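PDB 5JQC: Lmo1076 protein, which is a putative secreted autolysin, possibly with amidase activity, acting in cell-wall degradation, represented here by three GW (Gly-Trp) modules. Local coordinates for residues K104-T109 / T157-Q162. Sequence-based numbering, arbitrary orientation.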
loop_
_atom_site.group_PDB
_atom_site.type_symbol
_atom_site.label_atom_id
_atom_site.label_comp_id
_atom_site.label_asym_id
_atom_site.label_seq_id
_atom_site.Cartn_x
_atom_site.Cartn_y
_atom_site.Cartn_z
ATOM N N LYS A 104 5.401 -4.280 -1.617
ATOM C CA LYS A 104 5.772 -5.419 -0.788
ATOM C C LYS A 104 4.635 -5.811 0.143
ATOM O O LYS A 104 3.804 -4.982 0.532
ATOM C CB LYS A 104 7.050 -5.150 0.016
ATOM C CG LYS A 104 7.032 -3.995 0.989
ATOM C CD LYS A 104 8.415 -3.855 1.623
ATOM C CE LYS A 104 8.467 -2.834 2.754
ATOM N NZ LYS A 104 9.568 -3.162 3.718
ATOM N N THR A 105 4.603 -7.103 0.465
ATOM C CA THR A 105 3.697 -7.631 1.468
ATOM C C THR A 105 4.076 -7.101 2.847
ATOM O O THR A 105 5.255 -6.894 3.148
ATOM C CB THR A 105 3.749 -9.160 1.443
ATOM O OG1 THR A 105 3.290 -9.625 0.167
ATOM C CG2 THR A 105 2.871 -9.767 2.540
ATOM N N LEU A 106 3.063 -6.859 3.681
ATOM C CA LEU A 106 3.241 -6.310 5.016
ATOM C C LEU A 106 2.433 -7.122 6.007
ATOM O O LEU A 106 1.509 -7.851 5.635
ATOM C CB LEU A 106 2.788 -4.845 5.090
ATOM C CG LEU A 106 3.584 -3.838 4.273
ATOM C CD1 LEU A 106 2.955 -2.455 4.390
ATOM C CD2 LEU A 106 5.019 -3.831 4.757
ATOM N N ASN A 107 2.759 -6.944 7.296
ATOM C CA ASN A 107 1.974 -7.537 8.376
ATOM C C ASN A 107 1.922 -6.551 9.546
ATOM O O ASN A 107 2.541 -6.734 10.594
ATOM C CB ASN A 107 2.552 -8.888 8.821
ATOM C CG ASN A 107 1.779 -9.493 9.979
ATOM O OD1 ASN A 107 0.554 -9.362 10.048
ATOM N ND2 ASN A 107 2.492 -10.139 10.909
ATOM N N LEU A 108 1.148 -5.486 9.386
ATOM C CA LEU A 108 1.049 -4.447 10.394
ATOM C C LEU A 108 -0.388 -4.345 10.864
ATOM O O LEU A 108 -1.315 -4.820 10.199
ATOM C CB LEU A 108 1.500 -3.088 9.838
ATOM C CG LEU A 108 2.822 -3.141 9.081
ATOM C CD1 LEU A 108 3.150 -1.787 8.454
ATOM C CD2 LEU A 108 3.902 -3.585 10.043
ATOM N N THR A 109 -0.573 -3.708 12.016
ATOM C CA THR A 109 -1.897 -3.287 12.430
ATOM C C THR A 109 -1.849 -1.833 12.863
ATOM O O THR A 109 -0.802 -1.314 13.270
ATOM C CB THR A 109 -2.461 -4.153 13.569
ATOM O OG1 THR A 109 -1.889 -3.753 14.823
ATOM C CG2 THR A 109 -2.157 -5.619 13.322
ATOM N N THR A 157 2.611 6.638 -0.561
ATOM C CA THR A 157 2.499 5.238 -0.174
ATOM C C THR A 157 1.049 4.910 0.155
ATOM O O THR A 157 0.374 5.672 0.859
ATOM C CB THR A 157 3.393 4.945 1.029
ATOM O OG1 THR A 157 4.709 5.440 0.767
ATOM C CG2 THR A 157 3.471 3.459 1.295
ATOM N N TYR A 158 0.578 3.786 -0.369
ATOM C CA TYR A 158 -0.786 3.317 -0.198
ATOM C C TYR A 158 -0.767 1.949 0.463
ATOM O O TYR A 158 -0.089 1.035 -0.020
ATOM C CB TYR A 158 -1.491 3.225 -1.541
ATOM C CG TYR A 158 -1.694 4.586 -2.160
ATOM C CD1 TYR A 158 -2.759 5.379 -1.773
ATOM C CD2 TYR A 158 -0.800 5.092 -3.101
ATOM C CE1 TYR A 158 -2.957 6.625 -2.301
ATOM C CE2 TYR A 158 -0.992 6.360 -3.652
ATOM C CZ TYR A 158 -2.077 7.116 -3.240
ATOM O OH TYR A 158 -2.292 8.371 -3.757
ATOM N N TYR A 159 -1.519 1.801 1.545
ATOM C CA TYR A 159 -1.626 0.525 2.254
ATOM C C TYR A 159 -2.872 -0.212 1.810
ATOM O O TYR A 159 -3.957 0.379 1.761
ATOM C CB TYR A 159 -1.720 0.730 3.757
ATOM C CG TYR A 159 -0.442 1.089 4.410
ATOM C CD1 TYR A 159 0.771 0.807 3.809
ATOM C CD2 TYR A 159 -0.447 1.707 5.644
ATOM C CE1 TYR A 159 1.955 1.147 4.432
ATOM C CE2 TYR A 159 0.715 2.046 6.277
ATOM C CZ TYR A 159 1.917 1.761 5.676
ATOM O OH TYR A 159 3.085 2.107 6.321
ATOM N N GLN A 160 -2.732 -1.498 1.533
ATOM C CA GLN A 160 -3.888 -2.373 1.421
ATOM C C GLN A 160 -4.219 -2.890 2.815
ATOM O O GLN A 160 -3.318 -3.284 3.562
ATOM C CB GLN A 160 -3.603 -3.527 0.461
ATOM C CG GLN A 160 -4.852 -4.296 0.097
ATOM C CD GLN A 160 -4.574 -5.480 -0.775
ATOM O OE1 GLN A 160 -3.527 -6.111 -0.663
ATOM N NE2 GLN A 160 -5.507 -5.791 -1.668
ATOM N N PHE A 161 -5.496 -2.875 3.179
ATOM C CA PHE A 161 -5.859 -3.067 4.577
ATOM C C PHE A 161 -7.163 -3.844 4.723
ATOM O O PHE A 161 -8.017 -3.857 3.832
ATOM C CB PHE A 161 -5.999 -1.727 5.311
ATOM C CG PHE A 161 -7.231 -0.953 4.910
ATOM C CD1 PHE A 161 -7.269 -0.260 3.719
ATOM C CD2 PHE A 161 -8.353 -0.947 5.709
ATOM C CE1 PHE A 161 -8.397 0.419 3.340
ATOM C CE2 PHE A 161 -9.474 -0.272 5.338
ATOM C CZ PHE A 161 -9.499 0.418 4.153
ATOM N N GLN A 162 -7.316 -4.459 5.895
ATOM C CA GLN A 162 -8.490 -5.248 6.247
ATOM C C GLN A 162 -9.132 -4.691 7.508
ATOM O O GLN A 162 -8.432 -4.244 8.427
ATOM C CB GLN A 162 -8.123 -6.710 6.476
ATOM C CG GLN A 162 -7.333 -7.315 5.339
ATOM C CD GLN A 162 -6.980 -8.771 5.601
ATOM O OE1 GLN A 162 -6.380 -9.107 6.626
ATOM N NE2 GLN A 162 -7.344 -9.643 4.668
#
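Leu106 and Tyr159 meet over one face of the strand that lies between theirs, and their side chains cross at about a right angle. The tight part of the contact is a single methyl, CD1 of Leu106, which lies 3.7 Å from CE1 and 4.0 Å from CD1 of the Tyr159 ring; its approach to the ring is oblique. In both residues CG stands anti to the carbonyl carbon (chi1 -65° in Leu106, -75° in Tyr159), and in the tyrosine this carries the ring nearer to the leucines than its CB direction alone would. Contact is looser at the phenolic end, where Leu108 CD1 comes no closer than 4.4 Å to Tyr159 OH. All three residues remain partly exposed, and the contact lies near the surface; its apolar pair is Leu106 with Tyr159. The aromatic ring also meets Phe176 edge-to-face. Between the two segments runs strand 144-153, which pairs with 103-112 through backbone bonds such as Leu106 with Ile148; hence the nearest CA atoms, those of Leu106 and Tyr159, are 8.8 Å apart. Such packing between next-but-one strands joins strands 103-112 and 156-163, on either side of 144-153, in the curved antiparallel sheet of the middle GW module, a domain of the SH3 clan.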